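Ornithine carbamoyltransferase (Giardia intestinalis, PDB 3GRF) probably catalyses transfer of the carbamoyl group between carbamoyl phosphate and ornithine, a reaction linked in this parasite to arginine degradation. Local coordinates at residues K146-A151 / R276-N281; G153-S156 / G161-F164; F164-D169 / Y176-G181; D236-D241 / A271-R276; N281-T286 / S294-P299. All coordinates share one frame; numbering follows the deposited sequence.

Interaction 1 (K146-A151 / R276-N281)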
# COMPACT_ATOMS: atom_id res chain seq x y z
N LYS A 146 -23.30 -2.85 -22.53
CA LYS A 146 -23.79 -4.21 -22.86
C LYS A 146 -24.62 -4.84 -21.77
O LYS A 146 -25.61 -5.53 -22.05
CB LYS A 146 -22.64 -5.18 -23.21
CG LYS A 146 -23.16 -6.67 -23.28
CD LYS A 146 -22.17 -7.54 -24.05
CE LYS A 146 -22.76 -8.91 -24.35
NZ LYS A 146 -21.64 -9.69 -24.94
N GLU A 147 -24.16 -4.68 -20.54
CA GLU A 147 -24.83 -5.13 -19.33
C GLU A 147 -26.22 -4.57 -19.19
O GLU A 147 -27.17 -5.30 -19.02
CB GLU A 147 -24.03 -4.67 -18.12
CG GLU A 147 -24.44 -5.36 -16.85
CD GLU A 147 -23.62 -4.89 -15.67
OE1 GLU A 147 -23.37 -3.68 -15.56
OE2 GLU A 147 -23.24 -5.74 -14.85
N LYS A 148 -26.33 -3.25 -19.21
CA LYS A 148 -27.63 -2.60 -19.09
C LYS A 148 -28.64 -3.02 -20.16
O LYS A 148 -29.73 -3.46 -19.83
CB LYS A 148 -27.49 -1.06 -19.06
CG LYS A 148 -26.78 -0.58 -17.84
CD LYS A 148 -27.57 -0.94 -16.57
CE LYS A 148 -26.63 -1.04 -15.35
NZ LYS A 148 -27.36 -1.44 -14.10
N PHE A 149 -28.26 -2.89 -21.44
CA PHE A 149 -29.17 -3.19 -22.54
C PHE A 149 -29.53 -4.67 -22.64
O PHE A 149 -30.65 -5.00 -22.98
CB PHE A 149 -28.61 -2.63 -23.84
CG PHE A 149 -28.74 -1.14 -23.94
CD1 PHE A 149 -27.63 -0.32 -23.91
CD2 PHE A 149 -30.00 -0.55 -24.02
CE1 PHE A 149 -27.76 1.08 -24.00
CE2 PHE A 149 -30.15 0.84 -24.11
CZ PHE A 149 -29.02 1.67 -24.10
N THR A 150 -28.60 -5.55 -22.28
CA THR A 150 -28.87 -7.00 -22.27
C THR A 150 -29.94 -7.39 -21.25
O THR A 150 -30.75 -8.29 -21.51
CB THR A 150 -27.59 -7.81 -22.03
OG1 THR A 150 -26.76 -7.73 -23.18
CG2 THR A 150 -27.88 -9.27 -21.75
N ALA A 151 -29.96 -6.72 -20.10
CA ALA A 151 -30.90 -7.06 -19.04
C ALA A 151 -32.33 -6.57 -19.34
O ALA A 151 -33.32 -7.22 -19.00
CB ALA A 151 -30.40 -6.52 -17.70
N ARG A 276 -35.58 3.78 -24.39
CA ARG A 276 -34.63 2.88 -23.69
C ARG A 276 -33.34 3.58 -23.19
O ARG A 276 -32.51 2.97 -22.52
CB ARG A 276 -34.25 1.72 -24.64
CG ARG A 276 -33.13 2.09 -25.61
CD ARG A 276 -33.33 1.64 -27.04
NE ARG A 276 -32.91 0.28 -27.27
CZ ARG A 276 -32.27 -0.17 -28.36
NH1 ARG A 276 -31.89 0.61 -29.36
NH2 ARG A 276 -31.97 -1.45 -28.41
N SER A 277 -33.15 4.87 -23.51
CA SER A 277 -31.85 5.50 -23.30
C SER A 277 -31.33 5.36 -21.89
O SER A 277 -32.09 5.12 -20.93
CB SER A 277 -31.85 6.98 -23.73
OG SER A 277 -32.79 7.72 -22.99
N ILE A 278 -30.02 5.47 -21.76
CA ILE A 278 -29.43 5.52 -20.45
C ILE A 278 -28.51 6.73 -20.44
O ILE A 278 -28.13 7.20 -21.50
CB ILE A 278 -28.71 4.20 -20.04
CG1 ILE A 278 -27.46 3.95 -20.89
CG2 ILE A 278 -29.67 2.97 -20.08
CD1 ILE A 278 -26.68 2.68 -20.47
N PHE A 279 -28.17 7.22 -19.26
CA PHE A 279 -27.27 8.36 -19.09
C PHE A 279 -25.98 7.86 -18.33
O PHE A 279 -26.08 7.11 -17.35
CB PHE A 279 -27.97 9.48 -18.31
CG PHE A 279 -27.03 10.51 -17.84
CD1 PHE A 279 -26.61 11.51 -18.74
CD2 PHE A 279 -26.49 10.44 -16.56
CE1 PHE A 279 -25.64 12.46 -18.33
CE2 PHE A 279 -25.52 11.39 -16.13
CZ PHE A 279 -25.10 12.38 -17.02
N MET A 280 -24.79 8.26 -18.83
CA MET A 280 -23.50 7.86 -18.30
C MET A 280 -22.62 9.10 -18.05
O MET A 280 -22.78 10.09 -18.75
CB MET A 280 -22.81 6.98 -19.33
CG MET A 280 -23.57 5.71 -19.56
SD MET A 280 -22.74 4.51 -20.65
CE MET A 280 -21.52 3.75 -19.57
N ASN A 281 -21.71 9.02 -17.08
CA ASN A 281 -20.69 10.07 -16.79
C ASN A 281 -19.60 9.31 -16.01
O ASN A 281 -19.88 8.67 -14.95
CB ASN A 281 -21.34 11.21 -15.94
CG ASN A 281 -20.36 12.35 -15.53
OD1 ASN A 281 -20.80 13.48 -15.30
ND2 ASN A 281 -19.08 12.07 -15.42
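The ring of Phe-149, on the last turn of helix 135-151, lies against both the backbone and the side chain of Arg-276. Its CE2 is 3.6 Å from the carbonyl oxygen Arg-276 O and equally close to Arg-276 CG, so one corner of the ring meets a polar and an aliphatic atom together. The two side chains run nearly perpendicular, and ring and guanidinium planes differ by 65°, which excludes a parallel stack. The charged end of the arginine is engaged outside this contact, NE in a salt bridge with Glu-154. At another ring corner, Phe-149 CE1 stands 4.0 Å from Ile-278 CD1, the two side chains approaching from opposite directions.

Ile-278 starts strand 278-281, an outermost strand of the five-stranded parallel sheet in the ornithine-binding domain, a Rossmann-like fold; the contact thus lays the end of helix 135-151 against the edge of that sheet. The extended chi2 of Ile-278 (177°) carries CD1 out to the helix, where it also meets Lys-148 CB at 4.1 Å. Lys-148 adds only the base of its chain: a bend at chi2 (-63°) turns the amine away to a salt bridge with Asp-305. Within the helix, Lys-146 O accepts from Thr-150 N and, at 2.7 Å, from Thr-150 OG1, the two donors arriving from opposite faces of the carbonyl plane.

Interaction 2 (G153-S156 / G161-F164)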
# COMPACT_ATOMS: atom_id res chain seq x y z
N GLY A 153 -33.31 -6.56 -22.40
CA GLY A 153 -33.63 -7.26 -23.64
C GLY A 153 -33.52 -6.41 -24.90
O GLY A 153 -34.17 -6.70 -25.90
N GLU A 154 -32.69 -5.38 -24.85
CA GLU A 154 -32.46 -4.45 -25.96
C GLU A 154 -31.12 -4.68 -26.70
O GLU A 154 -30.61 -3.77 -27.40
CB GLU A 154 -32.48 -3.03 -25.42
CG GLU A 154 -33.77 -2.62 -24.76
CD GLU A 154 -34.86 -2.21 -25.75
OE1 GLU A 154 -35.97 -1.84 -25.30
OE2 GLU A 154 -34.60 -2.27 -26.97
N PHE A 155 -30.55 -5.88 -26.56
CA PHE A 155 -29.21 -6.16 -27.13
C PHE A 155 -29.21 -7.24 -28.23
O PHE A 155 -28.18 -7.88 -28.48
CB PHE A 155 -28.22 -6.56 -26.02
CG PHE A 155 -26.77 -6.15 -26.29
CD1 PHE A 155 -26.38 -4.81 -26.26
CD2 PHE A 155 -25.79 -7.11 -26.54
CE1 PHE A 155 -25.06 -4.43 -26.48
CE2 PHE A 155 -24.43 -6.73 -26.74
CZ PHE A 155 -24.08 -5.39 -26.72
N SER A 156 -30.35 -7.44 -28.90
CA SER A 156 -30.40 -8.35 -30.06
C SER A 156 -29.46 -7.92 -31.17
O SER A 156 -28.83 -8.76 -31.84
CB SER A 156 -31.81 -8.43 -30.63
OG SER A 156 -32.63 -9.15 -29.76
N GLY A 161 -26.62 -1.57 -32.84
CA GLY A 161 -27.89 -0.83 -32.79
C GLY A 161 -27.95 0.28 -31.75
O GLY A 161 -28.89 1.08 -31.75
N ILE A 162 -26.96 0.32 -30.86
CA ILE A 162 -26.96 1.30 -29.77
C ILE A 162 -26.37 2.58 -30.31
O ILE A 162 -25.17 2.61 -30.60
CB ILE A 162 -26.14 0.85 -28.52
CG1 ILE A 162 -26.58 -0.52 -28.03
CG2 ILE A 162 -26.39 1.81 -27.35
CD1 ILE A 162 -28.08 -0.63 -27.92
N LYS A 163 -27.19 3.61 -30.45
CA LYS A 163 -26.70 4.93 -30.89
C LYS A 163 -26.13 5.64 -29.66
O LYS A 163 -26.80 5.68 -28.64
CB LYS A 163 -27.82 5.75 -31.53
CG LYS A 163 -28.39 5.22 -32.86
CD LYS A 163 -29.75 4.56 -32.61
CE LYS A 163 -30.66 4.66 -33.81
NZ LYS A 163 -31.63 5.77 -33.55
N PHE A 164 -24.92 6.19 -29.76
CA PHE A 164 -24.19 6.73 -28.61
C PHE A 164 -24.00 8.25 -28.84
O PHE A 164 -23.69 8.68 -29.95
CB PHE A 164 -22.86 6.00 -28.44
CG PHE A 164 -21.99 6.55 -27.31
CD1 PHE A 164 -22.04 5.98 -26.05
CD2 PHE A 164 -21.15 7.66 -27.51
CE1 PHE A 164 -21.26 6.49 -25.01
CE2 PHE A 164 -20.38 8.15 -26.51
CZ PHE A 164 -20.44 7.59 -25.26
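Glu-154 touches Ile-162 through its backbone, with the carbonyl oxygen Glu-154 O lying 4.1 Å from Ile-162 CD1. The preceding residue, Gly-153, takes a positive phi of 66° and closes helix 135-151 with a Schellman motif, which turns the chain into this loop. The carboxylate of Glu-154 is committed elsewhere, OE2 forming a salt bridge with Arg-276, while the main chain of the same residue faces the isoleucine. Next comes Phe-155, whose ring reaches the second segment at one corner: Phe-155 CE1 is 4.5 Å from Ile-162 CG1, a loose and oblique approach. That ring also packs on Lys-146 and Thr-150 of the helix and meets Phe-159 edge-to-face.

Ile-162 is the common partner. Its CG1 lies opposite the carbonyl carbon (chi1 -54°), and the CG1-CD1 arm is the branch that faces 153-156. The link folds the connection between helix 135-151 and strand 164-167 back on itself, just ahead of the first strand of the Rossmann-like domain. Only 78 Å² is buried, counting both sides, and each approach exceeds 4 Å. The chemistry is therefore van der Waals contact of an aliphatic arm with an aromatic corner and a carbonyl oxygen, which implies modest directionality here.

Interaction 3 (F164-D169 / Y176-G181)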
# COMPACT_ATOMS: atom_id res chain seq x y z
N PHE A 164 -24.92 6.19 -29.76
CA PHE A 164 -24.19 6.73 -28.61
C PHE A 164 -24.00 8.25 -28.84
O PHE A 164 -23.69 8.68 -29.95
CB PHE A 164 -22.86 6.00 -28.44
CG PHE A 164 -21.99 6.55 -27.31
CD1 PHE A 164 -22.04 5.98 -26.05
CD2 PHE A 164 -21.15 7.66 -27.51
CE1 PHE A 164 -21.26 6.49 -25.01
CE2 PHE A 164 -20.38 8.15 -26.51
CZ PHE A 164 -20.44 7.59 -25.26
N ALA A 165 -24.21 9.07 -27.82
CA ALA A 165 -23.79 10.49 -27.96
C ALA A 165 -22.94 11.01 -26.79
O ALA A 165 -23.26 10.71 -25.65
CB ALA A 165 -25.02 11.41 -28.15
N TYR A 166 -21.88 11.77 -27.09
CA TYR A 166 -21.03 12.40 -26.10
C TYR A 166 -21.41 13.88 -26.15
O TYR A 166 -21.54 14.43 -27.25
CB TYR A 166 -19.51 12.24 -26.38
CG TYR A 166 -18.77 13.02 -25.32
CD1 TYR A 166 -18.42 14.39 -25.52
CD2 TYR A 166 -18.52 12.46 -24.10
CE1 TYR A 166 -17.84 15.12 -24.48
CE2 TYR A 166 -17.93 13.17 -23.06
CZ TYR A 166 -17.61 14.51 -23.26
OH TYR A 166 -17.02 15.23 -22.26
N CYS A 167 -21.67 14.50 -24.99
CA CYS A 167 -22.05 15.93 -24.96
C CYS A 167 -21.02 16.67 -24.15
O CYS A 167 -20.60 16.18 -23.12
CB CYS A 167 -23.45 16.18 -24.36
SG CYS A 167 -24.79 15.92 -25.52
N GLY A 168 -20.62 17.86 -24.61
CA GLY A 168 -19.71 18.65 -23.81
C GLY A 168 -18.41 18.98 -24.50
O GLY A 168 -18.33 18.99 -25.74
N ASP A 169 -17.42 19.30 -23.68
CA ASP A 169 -16.06 19.55 -24.13
C ASP A 169 -15.46 18.32 -24.75
O ASP A 169 -15.22 17.29 -24.07
CB ASP A 169 -15.17 19.96 -22.97
CG ASP A 169 -13.82 20.44 -23.43
OD1 ASP A 169 -13.54 20.38 -24.66
OD2 ASP A 169 -13.05 20.89 -22.57
N TYR A 176 -12.09 11.30 -26.98
CA TYR A 176 -11.19 10.56 -27.89
C TYR A 176 -11.33 9.07 -27.75
O TYR A 176 -11.51 8.36 -28.73
CB TYR A 176 -9.73 10.94 -27.65
CG TYR A 176 -9.43 12.41 -27.93
CD1 TYR A 176 -8.20 12.95 -27.63
CD2 TYR A 176 -10.43 13.26 -28.46
CE1 TYR A 176 -7.92 14.32 -27.86
CE2 TYR A 176 -10.16 14.65 -28.72
CZ TYR A 176 -8.91 15.15 -28.41
OH TYR A 176 -8.65 16.50 -28.65
N ASP A 177 -11.22 8.59 -26.53
CA ASP A 177 -11.23 7.12 -26.36
C ASP A 177 -12.64 6.52 -26.56
O ASP A 177 -12.75 5.36 -26.98
CB ASP A 177 -10.59 6.75 -25.01
CG ASP A 177 -9.42 5.77 -25.13
OD1 ASP A 177 -8.97 5.42 -26.24
OD2 ASP A 177 -8.94 5.33 -24.08
N LEU A 178 -13.73 7.28 -26.28
CA LEU A 178 -15.14 6.82 -26.53
C LEU A 178 -15.34 6.71 -28.05
O LEU A 178 -15.90 5.72 -28.52
CB LEU A 178 -16.16 7.81 -25.93
CG LEU A 178 -17.05 7.42 -24.73
CD1 LEU A 178 -16.73 6.02 -24.21
CD2 LEU A 178 -16.89 8.44 -23.59
N MET A 179 -14.90 7.73 -28.79
CA MET A 179 -14.98 7.69 -30.25
C MET A 179 -14.28 6.45 -30.79
O MET A 179 -14.83 5.75 -31.66
CB MET A 179 -14.35 8.94 -30.84
CG MET A 179 -15.11 10.26 -30.53
SD MET A 179 -14.06 11.71 -30.82
CE MET A 179 -13.77 11.61 -32.58
N ARG A 180 -13.07 6.18 -30.29
CA ARG A 180 -12.33 4.95 -30.68
C ARG A 180 -13.09 3.66 -30.32
O ARG A 180 -13.09 2.71 -31.12
CB ARG A 180 -10.92 4.89 -30.07
CG ARG A 180 -9.89 5.98 -30.56
CD ARG A 180 -8.66 6.01 -29.63
NE ARG A 180 -7.86 7.26 -29.75
CZ ARG A 180 -7.45 8.01 -28.72
NH1 ARG A 180 -7.78 7.69 -27.48
NH2 ARG A 180 -6.74 9.12 -28.92
N GLY A 181 -13.68 3.58 -29.12
CA GLY A 181 -14.43 2.37 -28.71
C GLY A 181 -15.61 2.14 -29.64
O GLY A 181 -15.83 1.04 -30.12
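Leu-178 points from helix 173-185 toward strand 164-167 and meets the rings of Phe-164 and Tyr-166, two residues apart on that strand, both obliquely. The Phe-164 side chain and the leucine cross at about a right angle, and the leucine branch point comes up to the far end of the ring: Leu-178 CG is 3.4 Å from Phe-164 CZ. Phe-164 reaches it because its CG lies opposite the backbone N (chi1 177°), directing the ring away from the strand. The methyls divide around this point, with Leu-178 CD2 4.0 Å and Leu-178 CD1 4.2 Å from Phe-164 CZ. Leu-178 has both chi1 (-112°) and chi2 (3°) off the staggered positions, consistent with a tight, perhaps strained, fit. Toward Tyr-166 the fit is looser, Leu-178 CD2 coming within 4.4 Å of Tyr-166 CD2. The hydroxyl of Tyr-166 is hydrogen-bonded to Asp-241, just after the neighbouring strand 237-240.

Elsewhere on the helix, Arg-180 NH1 forms a salt bridge with Asp-177 OD1 at 2.8 Å, the oxygen close to the guanidinium plane but the donor well above the carboxylate plane; Arg-180 NE pairs with Glu-208. The three touching residues are buried, and Met-138 and Phe-142 of helix 135-151 also cover Leu-178. This is the hydrophobic seam of a beta-alpha-beta unit, formed by strand 164-167, helix 173-185 and strand 188-192, in a Rossmann-like domain.

Interaction 4 (D236-D241 / A271-R276); sequences DVVYTD and AVTSKR
At the start of strand 237-240, in the five-stranded parallel sheet of the ornithine-binding domain, a buried aspartate ties the strand to the loop that leads into strand 278-281. Asp-236 OD2 accepts two bonds. Ser-274 OG donates at 3.0 Å, arriving on the anti side of the carboxylate and 21° from its plane. Arg-276 NH1 forms a salt bridge at 3.2 Å with a bent N-H...O angle of 145°, standing 58° above the carboxylate plane. The two donors approach from opposite faces, and carboxylate and guanidinium are almost perpendicular, so the pair does not make the flat two-pronged arrangement.

Bends at chi2 and chi3 of Arg-276 wrap its chain around the same oxygen, bringing Arg-276 CD to 3.0 Å from Asp-236 OD2. The other carboxylate oxygen, Asp-236 OD1, takes the backbone N of Lys-163, so the one side chain joins three pieces of chain at the end of this Rossmann-like sheet. Arg-276 NE is also in a salt bridge with Glu-154, so the cation is shared between two carboxylates; its charge would probably stabilise the ionised form of Asp-236.

An apolar contact lies further along the strand: Val-238 CG2 is 3.5 Å from Thr-273 CG2. Thr-273 sets that methyl opposite its carbonyl carbon and toward the valine, while its hydroxyl bonds Ser-277 and the carbonyl of Met-270.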
# COMPACT_ATOMS: atom_id res chain seq x y z
N ASP A 236 -29.34 6.30 -27.78
CA ASP A 236 -29.63 5.30 -26.74
C ASP A 236 -28.77 5.49 -25.49
O ASP A 236 -29.05 4.93 -24.44
CB ASP A 236 -29.43 3.89 -27.29
CG ASP A 236 -30.28 3.62 -28.51
OD1 ASP A 236 -29.70 3.41 -29.59
OD2 ASP A 236 -31.51 3.60 -28.37
N VAL A 237 -27.69 6.27 -25.62
CA VAL A 237 -26.76 6.54 -24.52
C VAL A 237 -26.42 8.00 -24.65
O VAL A 237 -26.09 8.46 -25.75
CB VAL A 237 -25.42 5.76 -24.62
CG1 VAL A 237 -24.51 6.11 -23.38
CG2 VAL A 237 -25.67 4.26 -24.72
N VAL A 238 -26.51 8.72 -23.52
CA VAL A 238 -25.99 10.07 -23.46
C VAL A 238 -24.91 10.18 -22.40
O VAL A 238 -25.14 9.95 -21.21
CB VAL A 238 -27.09 11.09 -23.15
CG1 VAL A 238 -26.48 12.53 -23.10
CG2 VAL A 238 -28.22 11.00 -24.19
N TYR A 239 -23.71 10.58 -22.81
CA TYR A 239 -22.59 10.45 -21.93
C TYR A 239 -22.02 11.84 -21.87
O TYR A 239 -21.97 12.53 -22.88
CB TYR A 239 -21.62 9.44 -22.56
CG TYR A 239 -20.44 8.96 -21.74
CD1 TYR A 239 -19.49 9.85 -21.23
CD2 TYR A 239 -20.24 7.63 -21.54
CE1 TYR A 239 -18.38 9.40 -20.53
CE2 TYR A 239 -19.16 7.17 -20.88
CZ TYR A 239 -18.24 8.06 -20.34
OH TYR A 239 -17.16 7.58 -19.67
N THR A 240 -21.66 12.27 -20.67
CA THR A 240 -20.96 13.55 -20.50
C THR A 240 -19.90 13.44 -19.43
O THR A 240 -19.81 12.43 -18.73
CB THR A 240 -21.94 14.70 -20.24
OG1 THR A 240 -21.23 15.95 -20.34
CG2 THR A 240 -22.62 14.56 -18.90
N ASP A 241 -19.03 14.44 -19.33
CA ASP A 241 -18.08 14.41 -18.22
C ASP A 241 -17.59 15.80 -17.88
O ASP A 241 -18.00 16.75 -18.52
CB ASP A 241 -16.96 13.34 -18.44
CG ASP A 241 -15.74 13.85 -19.22
OD1 ASP A 241 -14.62 13.41 -18.90
OD2 ASP A 241 -15.87 14.66 -20.15
N ALA A 271 -35.11 14.17 -22.85
CA ALA A 271 -36.43 14.04 -23.49
C ALA A 271 -36.40 13.80 -24.99
O ALA A 271 -37.41 13.41 -25.56
CB ALA A 271 -37.35 15.23 -23.13
N VAL A 272 -35.25 14.03 -25.65
CA VAL A 272 -35.23 13.78 -27.09
C VAL A 272 -34.62 12.43 -27.45
O VAL A 272 -34.61 12.03 -28.61
CB VAL A 272 -34.53 14.91 -27.88
CG1 VAL A 272 -35.24 16.24 -27.65
CG2 VAL A 272 -33.06 15.03 -27.49
N THR A 273 -34.12 11.71 -26.44
CA THR A 273 -33.46 10.43 -26.69
C THR A 273 -34.46 9.27 -26.79
O THR A 273 -35.68 9.47 -26.66
CB THR A 273 -32.39 10.16 -25.65
OG1 THR A 273 -33.00 9.86 -24.39
CG2 THR A 273 -31.48 11.36 -25.51
N SER A 274 -33.98 8.07 -27.05
CA SER A 274 -34.86 6.92 -27.14
C SER A 274 -35.54 6.63 -25.80
O SER A 274 -35.08 7.11 -24.75
CB SER A 274 -34.07 5.69 -27.61
OG SER A 274 -33.43 5.03 -26.53
N LYS A 275 -36.61 5.86 -25.84
CA LYS A 275 -37.30 5.50 -24.62
C LYS A 275 -36.44 4.58 -23.75
O LYS A 275 -36.56 4.61 -22.52
CB LYS A 275 -38.66 4.86 -24.95
CG LYS A 275 -39.85 5.51 -24.23
CD LYS A 275 -40.44 6.69 -25.01
CE LYS A 275 -41.85 7.04 -24.51
NZ LYS A 275 -42.90 6.12 -25.05
N ARG A 276 -35.58 3.78 -24.39
CA ARG A 276 -34.63 2.88 -23.69
C ARG A 276 -33.34 3.58 -23.19
O ARG A 276 -32.51 2.97 -22.52
CB ARG A 276 -34.25 1.72 -24.64
CG ARG A 276 -33.13 2.09 -25.61
CD ARG A 276 -33.33 1.64 -27.04
NE ARG A 276 -32.91 0.28 -27.27
CZ ARG A 276 -32.27 -0.17 -28.36
NH1 ARG A 276 -31.89 0.61 -29.36
NH2 ARG A 276 -31.97 -1.45 -28.41

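Interaction 5 (N281-T286 / S294-P299)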
# COMPACT_ATOMS: atom_id res chain seq x y z
N ASN A 281 -21.71 9.02 -17.08
CA ASN A 281 -20.69 10.07 -16.79
C ASN A 281 -19.60 9.31 -16.01
O ASN A 281 -19.88 8.67 -14.95
CB ASN A 281 -21.34 11.21 -15.94
CG ASN A 281 -20.36 12.35 -15.53
OD1 ASN A 281 -20.80 13.48 -15.30
ND2 ASN A 281 -19.08 12.07 -15.42
N CYS A 282 -18.37 9.34 -16.51
CA CYS A 282 -17.29 8.55 -15.91
C CYS A 282 -16.93 9.02 -14.50
O CYS A 282 -16.25 8.30 -13.76
CB CYS A 282 -16.08 8.53 -16.84
SG CYS A 282 -15.48 10.17 -17.35
N LEU A 283 -17.38 10.23 -14.13
CA LEU A 283 -17.09 10.85 -12.81
C LEU A 283 -15.68 11.45 -12.71
O LEU A 283 -14.81 11.09 -13.49
CB LEU A 283 -17.39 9.91 -11.62
CG LEU A 283 -18.80 9.31 -11.50
CD1 LEU A 283 -18.93 8.29 -10.35
CD2 LEU A 283 -19.87 10.42 -11.40
N PRO A 284 -15.44 12.39 -11.77
CA PRO A 284 -16.35 13.06 -10.83
C PRO A 284 -17.47 13.87 -11.50
O PRO A 284 -17.22 14.56 -12.51
CB PRO A 284 -15.42 13.98 -10.05
CG PRO A 284 -14.28 14.21 -10.97
CD PRO A 284 -14.07 12.89 -11.62
N ALA A 285 -18.68 13.73 -10.97
CA ALA A 285 -19.85 14.48 -11.44
C ALA A 285 -20.00 15.82 -10.70
O ALA A 285 -19.94 15.86 -9.47
CB ALA A 285 -21.12 13.65 -11.24
N THR A 286 -20.22 16.89 -11.46
CA THR A 286 -20.64 18.18 -10.89
C THR A 286 -22.06 18.53 -11.33
O THR A 286 -22.31 18.94 -12.48
CB THR A 286 -19.65 19.31 -11.25
OG1 THR A 286 -18.33 18.88 -10.93
CG2 THR A 286 -19.95 20.58 -10.49
N SER A 294 -31.15 16.43 -11.68
CA SER A 294 -32.29 15.63 -12.12
C SER A 294 -31.94 14.52 -13.13
O SER A 294 -32.66 13.55 -13.23
CB SER A 294 -33.38 16.49 -12.73
OG SER A 294 -33.00 16.92 -14.02
N VAL A 295 -30.87 14.69 -13.89
CA VAL A 295 -30.46 13.66 -14.89
C VAL A 295 -29.61 12.64 -14.15
O VAL A 295 -29.90 11.46 -14.17
CB VAL A 295 -29.71 14.28 -16.11
CG1 VAL A 295 -29.19 13.20 -17.07
CG2 VAL A 295 -30.66 15.27 -16.87
N ILE A 296 -28.57 13.10 -13.48
CA ILE A 296 -27.68 12.15 -12.80
C ILE A 296 -28.33 11.38 -11.67
O ILE A 296 -27.96 10.24 -11.40
CB ILE A 296 -26.32 12.78 -12.34
CG1 ILE A 296 -25.39 11.72 -11.70
CG2 ILE A 296 -26.54 14.03 -11.45
CD1 ILE A 296 -23.89 11.98 -11.88
N ASP A 297 -29.31 12.01 -11.02
CA ASP A 297 -30.02 11.37 -9.90
C ASP A 297 -31.37 10.86 -10.38
O ASP A 297 -32.14 10.28 -9.61
CB ASP A 297 -30.18 12.34 -8.73
CG ASP A 297 -28.84 12.85 -8.21
OD1 ASP A 297 -27.83 12.11 -8.18
OD2 ASP A 297 -28.80 14.03 -7.83
N GLY A 298 -31.64 11.04 -11.66
CA GLY A 298 -32.91 10.64 -12.21
C GLY A 298 -32.77 9.20 -12.66
O GLY A 298 -31.72 8.58 -12.45
N PRO A 299 -33.84 8.67 -13.28
CA PRO A 299 -34.01 7.24 -13.59
C PRO A 299 -33.23 6.63 -14.78
O PRO A 299 -33.13 5.41 -14.88
CB PRO A 299 -35.52 7.14 -13.83
CG PRO A 299 -35.87 8.46 -14.45
CD PRO A 299 -35.01 9.47 -13.72
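This is a small apolar contact at the exit of the five-stranded sheet, between the loop that follows strand 278-281 and the short helix 293-296. Its principal pair is Ala-285 CB and Ile-296 CD1, 3.3 Å apart, tighter than ordinary van der Waals separation for two methyl carbons. The Ile-296 side chain reaches out because CG1 lies opposite the backbone N (chi1 -177°) and chi2 remains extended at 150°, presenting CD1 as the touching atom. Leu-283 CD2 approaches the same methyl at 4.3 Å, so a single isoleucine terminus meets both loop residues.

The loop is shaped by a cis peptide bond before Pro-284, between the two residues that touch Ile-296, and by a positive phi of 78° at Leu-283. Asn-281 to Pro-284 (Asn-Cys-Leu-Pro) stands where transcarbamylases of this family carry their His-Cys-Leu-Pro signature with its cis Leu-Pro bond; in relatives this loop lines the active site, and it probably does so here. Helix 303-322 contributes Ala-307 beside Leu-283 and Cys-303 beside Ile-296, and Leu-283 also packs on Val-96 of a second subunit, which places the loop near an intersubunit boundary. The area buried between the segments is 91 Å² in total.

How the interactions relate
Interactions 1, 3 and 4 reach the five-stranded parallel sheet of the ornithine-binding domain; interaction 2 lies in the loop leading into its strand 164-167, and interaction 5 in the loop leaving strand 278-281. Along the chain, interactions 2, 3 and 4 are nested in the loop closed by interaction 1, and interaction 5 comes after. Interactions 1, 2 and 4 cluster at one end: the centres of 1 and 2, and of 1 and 4, are about 9 Å apart, and Arg-276 connects all three. Interaction 3 is about 13 Å from interaction 4 between centres, on neighbouring strands. Through interaction 1, helix 135-151, leading from the carbamoyl-phosphate domain region, is fastened to the second domain's sheet.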